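Local coordinates for regulator of nonsense transcripts 2 (Homo sapiens, PDB 4CEM), which acts in nonsense-mediated mRNA decay with three MIF4G domains, probably bridging the factors UPF1 and UPF3, at residues H75-L80 with C110-Q115; N296-A301 with E306-L311; F162-G167 with P230-P235; M5-E10 with A215-L220. One frame throughout, in Å; residues are numbered along the deposited sequence.

Contact 1 of 4, residues H75-L80 with C110-Q115; sequences HDFNGL and CSLFHQ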
loop_
_atom_site.group_PDB
_atom_site.type_symbol
_atom_site.label_atom_id
_atom_site.label_comp_id
_atom_site.label_asym_id
_atom_site.label_seq_id
_atom_site.Cartn_x
_atom_site.Cartn_y
_atom_site.Cartn_z
ATOM N N HIS A 75 -17.321 13.707 14.380
ATOM C CA HIS A 75 -18.170 14.473 15.294
ATOM C C HIS A 75 -17.447 14.761 16.583
ATOM O O HIS A 75 -17.400 15.895 17.032
ATOM C CB HIS A 75 -19.462 13.718 15.572
ATOM C CG HIS A 75 -20.315 14.346 16.643
ATOM N ND1 HIS A 75 -20.172 14.045 17.947
ATOM C CD2 HIS A 75 -21.347 15.280 16.567
ATOM C CE1 HIS A 75 -21.062 14.752 18.670
ATOM N NE2 HIS A 75 -21.779 15.508 17.825
ATOM N N ASP A 76 -16.854 13.736 17.179
ATOM C CA ASP A 76 -16.076 13.925 18.391
ATOM C C ASP A 76 -14.914 14.864 18.141
ATOM O O ASP A 76 -14.722 15.826 18.888
ATOM C CB ASP A 76 -15.546 12.596 18.921
ATOM C CG ASP A 76 -16.646 11.682 19.412
ATOM O OD1 ASP A 76 -17.789 12.163 19.630
ATOM O OD2 ASP A 76 -16.365 10.470 19.574
ATOM N N PHE A 77 -14.141 14.587 17.096
ATOM C CA PHE A 77 -13.003 15.434 16.750
ATOM C C PHE A 77 -13.353 16.924 16.773
ATOM O O PHE A 77 -12.622 17.726 17.364
ATOM C CB PHE A 77 -12.453 15.059 15.374
ATOM C CG PHE A 77 -11.286 15.904 14.934
ATOM C CD1 PHE A 77 -9.989 15.540 15.256
ATOM C CD2 PHE A 77 -11.488 17.057 14.187
ATOM C CE1 PHE A 77 -8.916 16.310 14.851
ATOM C CE2 PHE A 77 -10.418 17.829 13.772
ATOM C CZ PHE A 77 -9.128 17.458 14.108
ATOM N N ASN A 78 -14.474 17.295 16.155
ATOM C CA ASN A 78 -14.796 18.712 16.016
ATOM C C ASN A 78 -15.086 19.432 17.324
ATOM O O ASN A 78 -15.024 20.665 17.374
ATOM C CB ASN A 78 -15.923 18.937 15.008
ATOM C CG ASN A 78 -15.441 18.798 13.567
ATOM O OD1 ASN A 78 -14.420 19.383 13.182
ATOM N ND2 ASN A 78 -16.161 18.009 12.768
ATOM N N GLY A 79 -15.391 18.675 18.376
ATOM C CA GLY A 79 -15.715 19.253 19.681
ATOM C C GLY A 79 -14.560 19.332 20.672
ATOM O O GLY A 79 -14.661 20.024 21.688
ATOM N N LEU A 80 -13.472 18.628 20.376
ATOM C CA LEU A 80 -12.332 18.525 21.269
ATOM C C LEU A 80 -11.234 19.530 20.929
ATOM O O LEU A 80 -11.011 19.853 19.768
ATOM C CB LEU A 80 -11.730 17.122 21.182
ATOM C CG LEU A 80 -12.593 15.904 21.485
ATOM C CD1 LEU A 80 -11.752 14.650 21.360
ATOM C CD2 LEU A 80 -13.178 15.997 22.880
ATOM N N CYS A 110 -6.764 11.948 9.487
ATOM C CA CYS A 110 -5.453 12.594 9.436
ATOM C C CYS A 110 -5.524 13.994 8.795
ATOM O O CYS A 110 -4.774 14.896 9.182
ATOM C CB CYS A 110 -4.434 11.719 8.705
ATOM S SG CYS A 110 -3.886 10.249 9.611
ATOM N N SER A 111 -6.443 14.181 7.846
ATOM C CA SER A 111 -6.617 15.475 7.180
ATOM C C SER A 111 -7.298 16.495 8.074
ATOM O O SER A 111 -6.985 17.684 8.007
ATOM C CB SER A 111 -7.406 15.324 5.875
ATOM O OG SER A 111 -6.741 14.450 4.980
ATOM N N LEU A 112 -8.240 16.057 8.903
ATOM C CA LEU A 112 -8.874 16.983 9.843
ATOM C C LEU A 112 -7.855 17.448 10.897
ATOM O O LEU A 112 -7.827 18.620 11.261
ATOM C CB LEU A 112 -10.097 16.355 10.510
ATOM C CG LEU A 112 -11.284 15.943 9.632
ATOM C CD1 LEU A 112 -12.314 15.215 10.482
ATOM C CD2 LEU A 112 -11.908 17.144 8.943
ATOM N N PHE A 113 -7.014 16.534 11.367
ATOM C CA PHE A 113 -5.923 16.881 12.291
ATOM C C PHE A 113 -4.983 17.877 11.639
ATOM O O PHE A 113 -4.733 18.955 12.169
ATOM C CB PHE A 113 -5.120 15.636 12.696
ATOM C CG PHE A 113 -5.603 14.974 13.957
ATOM C CD1 PHE A 113 -5.277 15.504 15.203
ATOM C CD2 PHE A 113 -6.372 13.821 13.907
ATOM C CE1 PHE A 113 -5.708 14.899 16.369
ATOM C CE2 PHE A 113 -6.810 13.210 15.071
ATOM C CZ PHE A 113 -6.477 13.750 16.304
ATOM N N HIS A 114 -4.474 17.500 10.473
ATOM C CA HIS A 114 -3.531 18.330 9.737
ATOM C C HIS A 114 -4.067 19.701 9.478
ATOM O O HIS A 114 -3.347 20.671 9.629
ATOM C CB HIS A 114 -3.170 17.670 8.419
ATOM C CG HIS A 114 -2.318 18.534 7.523
ATOM N ND1 HIS A 114 -1.077 18.918 7.860
ATOM C CD2 HIS A 114 -2.575 19.081 6.265
ATOM C CE1 HIS A 114 -0.564 19.675 6.873
ATOM N NE2 HIS A 114 -1.487 19.772 5.897
ATOM N N GLN A 115 -5.343 19.794 9.104
ATOM C CA GLN A 115 -5.951 21.083 8.760
ATOM C C GLN A 115 -6.209 21.959 9.987
ATOM O O GLN A 115 -6.342 23.180 9.861
ATOM C CB GLN A 115 -7.246 20.894 7.955
ATOM C CG GLN A 115 -7.021 20.434 6.519
ATOM C CD GLN A 115 -8.264 19.820 5.881
ATOM O OE1 GLN A 115 -9.369 20.335 6.030
ATOM N NE2 GLN A 115 -8.081 18.726 5.155
#

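Contact 2 of 4, residues N296-A301 with E306-L311; sequences NSQSLA and ENMPDL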
loop_
_atom_site.group_PDB
_atom_site.type_symbol
_atom_site.label_atom_id
_atom_site.label_comp_id
_atom_site.label_asym_id
_atom_site.label_seq_id
_atom_site.Cartn_x
_atom_site.Cartn_y
_atom_site.Cartn_z
ATOM N N ASN A 296 0.990 -14.220 -8.672
ATOM C CA ASN A 296 1.534 -12.916 -8.289
ATOM C C ASN A 296 2.420 -12.281 -9.357
ATOM O O ASN A 296 2.454 -11.058 -9.493
ATOM C CB ASN A 296 2.350 -13.041 -7.004
ATOM C CG ASN A 296 1.504 -13.403 -5.812
ATOM O OD1 ASN A 296 0.285 -13.272 -5.840
ATOM N ND2 ASN A 296 2.149 -13.861 -4.752
ATOM N N SER A 297 3.151 -13.112 -10.096
ATOM C CA SER A 297 4.022 -12.623 -11.161
ATOM C C SER A 297 3.203 -12.048 -12.316
ATOM O O SER A 297 3.538 -10.995 -12.864
ATOM C CB SER A 297 4.939 -13.742 -11.660
ATOM O OG SER A 297 5.873 -14.120 -10.658
ATOM N N GLN A 298 2.131 -12.749 -12.675
ATOM C CA GLN A 298 1.195 -12.284 -13.695
ATOM C C GLN A 298 0.523 -11.002 -13.242
ATOM O O GLN A 298 0.401 -10.039 -14.002
ATOM C CB GLN A 298 0.129 -13.344 -13.963
ATOM C CG GLN A 298 0.649 -14.623 -14.606
ATOM C CD GLN A 298 -0.354 -15.758 -14.540
ATOM O OE1 GLN A 298 -0.964 -16.011 -13.500
ATOM N NE2 GLN A 298 -0.528 -16.448 -15.653
ATOM N N SER A 299 0.098 -11.007 -11.986
ATOM C CA SER A 299 -0.584 -9.879 -11.393
ATOM C C SER A 299 0.256 -8.602 -11.472
ATOM O O SER A 299 -0.265 -7.536 -11.793
ATOM C CB SER A 299 -0.934 -10.207 -9.943
ATOM O OG SER A 299 -1.786 -9.224 -9.398
ATOM N N LEU A 300 1.556 -8.724 -11.212
ATOM C CA LEU A 300 2.462 -7.573 -11.153
ATOM C C LEU A 300 3.008 -7.173 -12.528
ATOM O O LEU A 300 3.337 -6.007 -12.765
ATOM C CB LEU A 300 3.630 -7.877 -10.202
ATOM C CG LEU A 300 4.636 -6.746 -9.947
ATOM C CD1 LEU A 300 3.929 -5.540 -9.357
ATOM C CD2 LEU A 300 5.761 -7.207 -9.034
ATOM N N ALA A 301 3.137 -8.141 -13.423
ATOM C CA ALA A 301 3.544 -7.867 -14.802
ATOM C C ALA A 301 2.528 -6.937 -15.456
ATOM O O ALA A 301 2.877 -6.029 -16.203
ATOM C CB ALA A 301 3.647 -9.167 -15.587
ATOM N N GLU A 306 4.523 -5.229 -18.102
ATOM C CA GLU A 306 5.618 -6.060 -18.592
ATOM C C GLU A 306 5.078 -7.387 -19.110
ATOM O O GLU A 306 4.030 -7.860 -18.657
ATOM C CB GLU A 306 6.629 -6.307 -17.471
ATOM C CG GLU A 306 7.421 -5.074 -17.067
ATOM C CD GLU A 306 8.412 -4.630 -18.129
ATOM O OE1 GLU A 306 8.588 -5.343 -19.141
ATOM O OE2 GLU A 306 9.032 -3.563 -17.954
ATOM N N ASN A 307 5.779 -7.977 -20.074
ATOM C CA ASN A 307 5.444 -9.325 -20.541
ATOM C C ASN A 307 5.985 -10.355 -19.555
ATOM O O ASN A 307 6.955 -10.092 -18.837
ATOM C CB ASN A 307 6.004 -9.594 -21.947
ATOM C CG ASN A 307 5.096 -9.082 -23.053
ATOM O OD1 ASN A 307 3.874 -9.228 -22.989
ATOM N ND2 ASN A 307 5.694 -8.495 -24.089
HETATM N N MSE A 308 5.351 -11.521 -19.519
HETATM C CA MSE A 308 5.850 -12.635 -18.721
HETATM C C MSE A 308 6.921 -13.343 -19.501
HETATM O O MSE A 308 6.798 -13.484 -20.721
HETATM C CB MSE A 308 4.743 -13.645 -18.458
HETATM C CG MSE A 308 4.928 -14.353 -17.115
HETATM SE SE MSE A 308 4.305 -13.177 -15.662
HETATM C CE MSE A 308 2.568 -12.868 -16.542
ATOM N N PRO A 309 7.989 -13.804 -18.824
ATOM C CA PRO A 309 8.911 -14.683 -19.538
ATOM C C PRO A 309 8.215 -15.978 -19.929
ATOM O O PRO A 309 7.207 -16.350 -19.315
ATOM C CB PRO A 309 10.011 -14.951 -18.509
ATOM C CG PRO A 309 9.359 -14.699 -17.193
ATOM C CD PRO A 309 8.462 -13.532 -17.456
ATOM N N ASP A 310 8.750 -16.656 -20.938
ATOM C CA ASP A 310 8.077 -17.822 -21.497
ATOM C C ASP A 310 8.466 -19.095 -20.747
ATOM O O ASP A 310 9.643 -19.320 -20.461
ATOM C CB ASP A 310 8.378 -17.952 -22.995
ATOM C CG ASP A 310 7.164 -18.383 -23.791
ATOM O OD1 ASP A 310 6.328 -19.138 -23.246
ATOM O OD2 ASP A 310 7.036 -17.955 -24.955
ATOM N N LEU A 311 7.464 -19.920 -20.440
ATOM C CA LEU A 311 7.641 -21.108 -19.606
ATOM C C LEU A 311 7.314 -22.378 -20.409
ATOM O O LEU A 311 6.142 -22.749 -20.522
ATOM C CB LEU A 311 6.738 -21.003 -18.375
ATOM C CG LEU A 311 6.901 -19.720 -17.547
ATOM C CD1 LEU A 311 5.778 -19.583 -16.528
ATOM C CD2 LEU A 311 8.261 -19.681 -16.865
#

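Contact 3 of 4, residues F162-G167 with P230-P235; sequences FTDKEG and PEKQQP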
loop_
_atom_site.group_PDB
_atom_site.type_symbol
_atom_site.label_atom_id
_atom_site.label_comp_id
_atom_site.label_asym_id
_atom_site.label_seq_id
_atom_site.Cartn_x
_atom_site.Cartn_y
_atom_site.Cartn_z
ATOM N N PHE A 162 1.988 14.878 4.087
ATOM C CA PHE A 162 3.443 14.953 3.914
ATOM C C PHE A 162 3.805 15.643 2.599
ATOM O O PHE A 162 3.131 15.457 1.588
ATOM C CB PHE A 162 4.069 13.559 3.901
ATOM C CG PHE A 162 3.825 12.761 5.141
ATOM C CD1 PHE A 162 3.618 13.372 6.372
ATOM C CD2 PHE A 162 3.842 11.377 5.084
ATOM C CE1 PHE A 162 3.395 12.613 7.511
ATOM C CE2 PHE A 162 3.630 10.617 6.223
ATOM C CZ PHE A 162 3.405 11.239 7.437
ATOM N N THR A 163 4.895 16.404 2.609
ATOM C CA THR A 163 5.384 17.055 1.407
ATOM C C THR A 163 5.982 15.991 0.525
ATOM O O THR A 163 6.242 14.890 0.986
ATOM C CB THR A 163 6.477 18.091 1.713
ATOM O OG1 THR A 163 7.625 17.434 2.290
ATOM C CG2 THR A 163 5.947 19.188 2.646
ATOM N N ASP A 164 6.205 16.310 -0.742
ATOM C CA ASP A 164 6.785 15.338 -1.655
ATOM C C ASP A 164 8.106 14.810 -1.104
ATOM O O ASP A 164 8.284 13.597 -1.008
ATOM C CB ASP A 164 6.997 15.946 -3.041
ATOM C CG ASP A 164 5.693 16.139 -3.817
ATOM O OD1 ASP A 164 4.593 15.827 -3.312
ATOM O OD2 ASP A 164 5.778 16.613 -4.964
ATOM N N LYS A 165 9.012 15.717 -0.716
ATOM C CA LYS A 165 10.316 15.319 -0.156
ATOM C C LYS A 165 10.139 14.313 0.975
ATOM O O LYS A 165 10.588 13.177 0.870
ATOM C CB LYS A 165 11.093 16.521 0.387
ATOM C CG LYS A 165 11.625 17.489 -0.654
ATOM C CD LYS A 165 12.443 18.597 0.002
ATOM C CE LYS A 165 13.174 19.463 -1.024
ATOM N NZ LYS A 165 14.338 20.191 -0.434
ATOM N N GLU A 166 9.465 14.740 2.040
ATOM C CA GLU A 166 9.295 13.935 3.248
ATOM C C GLU A 166 8.702 12.569 2.924
ATOM O O GLU A 166 9.307 11.538 3.220
ATOM C CB GLU A 166 8.361 14.648 4.232
ATOM C CG GLU A 166 8.865 15.979 4.791
ATOM C CD GLU A 166 7.745 16.839 5.384
ATOM O OE1 GLU A 166 6.552 16.617 5.043
ATOM O OE2 GLU A 166 8.061 17.756 6.187
ATOM N N GLY A 167 7.525 12.576 2.302
ATOM C CA GLY A 167 6.767 11.358 2.030
ATOM C C GLY A 167 7.351 10.446 0.959
ATOM O O GLY A 167 7.398 9.223 1.137
ATOM N N PRO A 230 6.611 13.319 -13.198
ATOM C CA PRO A 230 7.277 12.137 -13.775
ATOM C C PRO A 230 8.716 11.900 -13.298
ATOM O O PRO A 230 9.140 10.751 -13.226
ATOM C CB PRO A 230 7.244 12.411 -15.286
ATOM C CG PRO A 230 6.114 13.360 -15.485
ATOM C CD PRO A 230 6.028 14.192 -14.235
ATOM N N GLU A 231 9.448 12.970 -12.968
ATOM C CA GLU A 231 10.832 12.852 -12.455
ATOM C C GLU A 231 10.846 12.181 -11.084
ATOM O O GLU A 231 11.660 11.298 -10.822
ATOM C CB GLU A 231 11.519 14.221 -12.331
ATOM C CG GLU A 231 11.796 14.943 -13.646
ATOM C CD GLU A 231 10.560 15.575 -14.281
ATOM O OE1 GLU A 231 9.575 15.857 -13.554
ATOM O OE2 GLU A 231 10.575 15.786 -15.518
ATOM N N LYS A 232 9.942 12.609 -10.211
ATOM C CA LYS A 232 9.818 12.018 -8.880
ATOM C C LYS A 232 9.272 10.594 -8.908
ATOM O O LYS A 232 9.513 9.816 -7.992
ATOM C CB LYS A 232 8.938 12.899 -7.993
ATOM C CG LYS A 232 9.575 14.231 -7.624
ATOM C CD LYS A 232 8.572 15.174 -6.974
ATOM C CE LYS A 232 9.251 16.396 -6.393
ATOM N NZ LYS A 232 8.272 17.493 -6.185
ATOM N N GLN A 233 8.535 10.259 -9.960
ATOM C CA GLN A 233 7.968 8.920 -10.112
ATOM C C GLN A 233 9.004 7.909 -10.581
ATOM O O GLN A 233 8.970 6.752 -10.170
ATOM C CB GLN A 233 6.814 8.947 -11.112
ATOM C CG GLN A 233 5.545 9.590 -10.588
ATOM C CD GLN A 233 4.470 9.693 -11.648
ATOM O OE1 GLN A 233 4.780 9.784 -12.828
ATOM N NE2 GLN A 233 3.198 9.675 -11.233
ATOM N N GLN A 234 9.925 8.350 -11.438
ATOM C CA GLN A 234 10.907 7.458 -12.072
ATOM C C GLN A 234 11.647 6.520 -11.111
ATOM O O GLN A 234 11.657 5.308 -11.328
ATOM C CB GLN A 234 11.908 8.264 -12.918
ATOM C CG GLN A 234 12.738 7.420 -13.877
ATOM C CD GLN A 234 11.882 6.573 -14.799
ATOM O OE1 GLN A 234 10.995 7.087 -15.488
ATOM N NE2 GLN A 234 12.133 5.268 -14.807
ATOM N N PRO A 235 12.264 7.062 -10.044
ATOM C CA PRO A 235 12.934 6.159 -9.097
ATOM C C PRO A 235 12.038 5.020 -8.624
ATOM O O PRO A 235 12.477 3.871 -8.567
ATOM C CB PRO A 235 13.281 7.069 -7.920
ATOM C CG PRO A 235 13.353 8.435 -8.500
ATOM C CD PRO A 235 12.337 8.467 -9.606
#

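Contact 4 of 4, residues M5-E10 with A215-L220; sequences MKEKEE and AEKFNL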
loop_
_atom_site.group_PDB
_atom_site.type_symbol
_atom_site.label_atom_id
_atom_site.label_comp_id
_atom_site.label_asym_id
_atom_site.label_seq_id
_atom_site.Cartn_x
_atom_site.Cartn_y
_atom_site.Cartn_z
HETATM N N MSE A 5 -22.394 -7.754 -22.098
HETATM C CA MSE A 5 -21.095 -8.478 -21.958
HETATM C C MSE A 5 -20.479 -8.187 -20.610
HETATM O O MSE A 5 -20.560 -7.066 -20.103
HETATM C CB MSE A 5 -20.174 -8.064 -23.113
HETATM C CG MSE A 5 -18.855 -8.838 -23.187
HETATM SE SE MSE A 5 -19.111 -10.800 -23.220
HETATM C CE MSE A 5 -20.680 -10.922 -24.413
ATOM N N LYS A 6 -19.861 -9.212 -20.023
ATOM C CA LYS A 6 -19.233 -9.119 -18.703
ATOM C C LYS A 6 -17.983 -8.241 -18.724
ATOM O O LYS A 6 -17.794 -7.402 -17.847
ATOM C CB LYS A 6 -18.874 -10.520 -18.192
ATOM C CG LYS A 6 -18.208 -10.543 -16.823
ATOM C CD LYS A 6 -18.397 -11.870 -16.094
ATOM C CE LYS A 6 -18.139 -11.725 -14.598
ATOM N NZ LYS A 6 -18.484 -12.946 -13.817
ATOM N N GLU A 7 -17.136 -8.442 -19.729
ATOM C CA GLU A 7 -15.873 -7.711 -19.854
ATOM C C GLU A 7 -16.044 -6.187 -19.881
ATOM O O GLU A 7 -15.203 -5.454 -19.364
ATOM C CB GLU A 7 -15.131 -8.156 -21.112
ATOM C CG GLU A 7 -13.627 -7.999 -21.012
ATOM C CD GLU A 7 -12.942 -7.986 -22.365
ATOM O OE1 GLU A 7 -13.476 -8.595 -23.317
ATOM O OE2 GLU A 7 -11.864 -7.365 -22.470
ATOM N N LYS A 8 -17.126 -5.711 -20.486
ATOM C CA LYS A 8 -17.392 -4.279 -20.529
ATOM C C LYS A 8 -17.776 -3.735 -19.144
ATOM O O LYS A 8 -17.360 -2.639 -18.769
ATOM C CB LYS A 8 -18.467 -3.945 -21.577
ATOM C CG LYS A 8 -18.875 -2.477 -21.592
ATOM C CD LYS A 8 -19.444 -2.035 -22.929
ATOM C CE LYS A 8 -19.641 -0.522 -22.965
ATOM N NZ LYS A 8 -19.798 0.014 -24.348
ATOM N N GLU A 9 -18.560 -4.492 -18.386
ATOM C CA GLU A 9 -19.029 -4.015 -17.084
ATOM C C GLU A 9 -17.885 -3.905 -16.080
ATOM O O GLU A 9 -17.851 -2.976 -15.270
ATOM C CB GLU A 9 -20.150 -4.905 -16.550
ATOM C CG GLU A 9 -21.454 -4.742 -17.325
ATOM C CD GLU A 9 -22.593 -5.605 -16.792
ATOM O OE1 GLU A 9 -22.326 -6.736 -16.323
ATOM O OE2 GLU A 9 -23.763 -5.154 -16.851
ATOM N N GLU A 10 -16.947 -4.841 -16.148
ATOM C CA GLU A 10 -15.751 -4.775 -15.323
ATOM C C GLU A 10 -14.908 -3.549 -15.670
ATOM O O GLU A 10 -14.403 -2.871 -14.774
ATOM C CB GLU A 10 -14.920 -6.049 -15.476
ATOM C CG GLU A 10 -15.506 -7.240 -14.732
ATOM C CD GLU A 10 -15.015 -8.582 -15.256
ATOM O OE1 GLU A 10 -13.973 -8.621 -15.960
ATOM O OE2 GLU A 10 -15.680 -9.601 -14.954
ATOM N N ALA A 215 -9.005 1.034 -22.018
ATOM C CA ALA A 215 -9.124 2.369 -22.609
ATOM C C ALA A 215 -9.288 2.274 -24.118
ATOM O O ALA A 215 -10.179 2.895 -24.683
ATOM C CB ALA A 215 -7.913 3.222 -22.259
ATOM N N GLU A 216 -8.435 1.483 -24.757
ATOM C CA GLU A 216 -8.463 1.336 -26.203
ATOM C C GLU A 216 -9.723 0.599 -26.655
ATOM O O GLU A 216 -10.406 1.052 -27.568
ATOM C CB GLU A 216 -7.197 0.614 -26.692
ATOM C CG GLU A 216 -7.112 0.358 -28.195
ATOM C CD GLU A 216 -7.051 1.626 -29.042
ATOM O OE1 GLU A 216 -6.609 2.680 -28.534
ATOM O OE2 GLU A 216 -7.436 1.560 -30.236
ATOM N N LYS A 217 -10.037 -0.511 -25.996
ATOM C CA LYS A 217 -11.136 -1.379 -26.407
ATOM C C LYS A 217 -12.507 -0.725 -26.260
ATOM O O LYS A 217 -13.385 -0.944 -27.096
ATOM C CB LYS A 217 -11.106 -2.672 -25.595
ATOM C CG LYS A 217 -11.885 -3.829 -26.185
ATOM C CD LYS A 217 -11.695 -5.073 -25.322
ATOM C CE LYS A 217 -12.010 -6.370 -26.058
ATOM N NZ LYS A 217 -13.340 -6.922 -25.688
ATOM N N PHE A 218 -12.686 0.073 -25.207
ATOM C CA PHE A 218 -14.005 0.623 -24.868
ATOM C C PHE A 218 -14.078 2.145 -24.943
ATOM O O PHE A 218 -15.101 2.747 -24.600
ATOM C CB PHE A 218 -14.414 0.133 -23.488
ATOM C CG PHE A 218 -14.487 -1.360 -23.381
ATOM C CD1 PHE A 218 -15.550 -2.066 -23.959
ATOM C CD2 PHE A 218 -13.503 -2.076 -22.710
ATOM C CE1 PHE A 218 -15.631 -3.454 -23.858
ATOM C CE2 PHE A 218 -13.579 -3.462 -22.604
ATOM C CZ PHE A 218 -14.645 -4.152 -23.184
ATOM N N ASN A 219 -12.994 2.758 -25.413
ATOM C CA ASN A 219 -12.914 4.210 -25.592
ATOM C C ASN A 219 -13.287 4.970 -24.324
ATOM O O ASN A 219 -14.032 5.954 -24.341
ATOM C CB ASN A 219 -13.756 4.632 -26.793
ATOM C CG ASN A 219 -13.251 4.020 -28.084
ATOM O OD1 ASN A 219 -12.197 4.402 -28.590
ATOM N ND2 ASN A 219 -13.989 3.060 -28.613
ATOM N N LEU A 220 -12.744 4.478 -23.220
ATOM C CA LEU A 220 -12.854 5.113 -21.934
ATOM C C LEU A 220 -11.572 5.895 -21.669
ATOM O O LEU A 220 -10.471 5.374 -21.846
ATOM C CB LEU A 220 -13.028 4.053 -20.859
ATOM C CG LEU A 220 -14.249 3.148 -21.024
ATOM C CD1 LEU A 220 -14.143 1.957 -20.066
ATOM C CD2 LEU A 220 -15.549 3.928 -20.823
HETATM O O HOH W 1 -17.467 1.317 -25.505
#

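Contact 1 of 4, residues H75-L80 with C110-Q115
Phe77 drives the edge of its ring into the face of Phe113, with CE1 3.5 Å above the Phe113 ring plane and over its centre. The pair is T-shaped: the planes meet at 71° and the centroids lie 4.8 Å apart. With CG anti to the backbone N (chi1 179°), the Phe77 ring reaches from its helix to the backbone of helix 103-116. There it also receives Leu112 on one of its own faces. CB of Leu112 makes a CH-pi contact, 4.0 Å from the Phe77 centroid and 28° off the ring normal, and it comes within 3.6 Å of Phe77 CE2.

The MIF4G domain is an all-helical, HEAT-like solenoid, and this contact joins the last turns of helix 70-79 to helix 103-116 within it. The nearest CA atoms of the two segments are those of Phe77 and Leu112, 8.2 Å apart. No hydrogen bond crosses between the segments, so their cohesion is apolar and aromatic. On helix 103-116, Phe113 is also stacked with Phe120, the first residue of helix 120-137, which extends the aromatic cluster to a third helix. The Phe77 side chain also touches Leu82 and, on helix 103-116, Arg116, and both phenylalanines are buried.

Contact 2 of 4, residues N296-A301 with E306-L311
Between Ala301 and Glu306 the chain turns out of helix 283-303, bringing their CA atoms to 4.7 Å, and then runs back along the helix as an extended segment without regular secondary structure. The Glu306 backbone N donates to the Ala301 backbone O at 2.6 Å. The bond is bent, with an N-H...O angle of 146°, and the donor is tilted 20° from the carbonyl plane. Beyond this link, Met308, a selenomethionine, makes most of the side-chain touches. Its chain folds at chi2 (79°) and again at chi3, turning the tip back over the helix. SE lies 3.6 Å from Ser297 O and 4.1 Å from Ser297 CB. The chain of Gln298 passes Met308 at about a right angle, and the terminal CE of Met308 is 4.0 Å from Ala301 CB. The methyl group of Ala301 points toward the returning segment. Ser297 has its hydroxyl turned elsewhere, hydrogen-bonded to Leu293 O one turn earlier in the same helix.

The returning chain also meets the neighbouring helix 230-259, where Glu306 touches Lys241 and Phe244 and Pro309 touches Thr248, while Leu311 reaches back to Tyr290 and Leu294. The arrangement is a helix C-terminus whose extended tail doubles back over the last helix of the modelled MIF4G domain.

Contact 3 of 4, residues F162-G167 with P230-P235
Asp164 and Lys232 stand at the starts of two helices, 164-181 and 230-259, and their CA atoms, 8.5 Å apart, are the nearest pair between the two segments. The start of helix 164-181 is a classical capping box. Thr163 is the N-cap and its OG1 accepts from Glu166 N at 3.3 Å, while Glu166 OE1 accepts from Thr163 N in return. This second bond is nearly straight (172°), although the donor comes from the anti side of the carboxylate and 32° out of its plane. The box satisfies backbone N-H groups at the start of the helix and fixes the turn on which Asp164 is the first helical residue.

Across the contact the two charged side chains meet at about a right angle. Lys232 is extended beyond CG, and its ammonium group arrives at OD2 of the aspartate in a salt bridge on the surface of this helical MIF4G domain. Asp164 OD1 is engaged separately by a salt bridge to Arg29 of helix 6-33, so the carboxylate links three helices and is balanced by two cationic groups. Its place in the first turn, near the partly positive N-terminal end of the helix, probably favours the charged form as well. Lys232 also touches Leu168, one turn further along helix 164-181, and Asp164 touches Ile228. The bond itself runs from Lys232 NZ to Asp164 OD2 over 2.9 Å and uses the anti lone pair of that oxygen, the one pointing away from OD1.

Contact 4 of 4, residues M5-E10 with A215-L220
Glu7 and Lys217 form a salt bridge between the first turn of helix 6-33 and the last turn of helix 209-218, on the surface of the helical MIF4G structure. Lys217 NZ donates to Glu7 OE1 at 2.9 Å, approaching from above the carboxylate, 41° out of its plane. The two side chains cross at about a right angle. The Glu7 chain is extended beyond CG, whereas Lys217 bends at its end (chi4 -102°), which turns NZ toward the acid. Glu7 also has its backbone O taken, by the hydroxyl of Ser11 one turn on.

The second polar link runs through a water molecule. It accepts from Lys8 NZ at 2.9 Å and donates to the Phe218 backbone O at the same distance, so it satisfies a carbonyl at the C-terminal end of helix 209-218. The helix finishes there: Asn219 has positive phi, and Leu220 N makes a weak bond back to Ala215 O.

Between these polar links lies the ring of Phe218, directed at the helix 6-33 backbone, where it also touches Ser11. Lys8 and Lys217 lie on opposite sides of its plane. CG of Lys217 is over one face, offset toward the rim. From the other side the backbone of Lys8 makes an off-centre CH-pi contact, its CA 4.2 Å from the Phe218 centroid and 30° off the normal, while Lys8 CB comes to 3.7 Å from Phe218 CE1.

How the contacts relate
The four contacts are spread along one elongated helical domain. Contacts 1 and 2 lie on opposite sides of the chain's centre, their own centres 44 Å apart. Contact 3 lies 27 Å, centre to centre, from each of them, and its nearest atoms come within about 6 Å of contact 1. Along the chain, contacts 1, 3 and 2 follow in series. Contact 4 joins positions 205 residues apart, spanning contact 1 and crossing contact 3, whose segments alternate with its own. Helix 230-259 carries part of contact 3 and touches contact 2. Through contact 4, and through Arg29 beside contact 3, helix 6-33 is tied to later helices, whereas contact 2 is local to the C-terminal end.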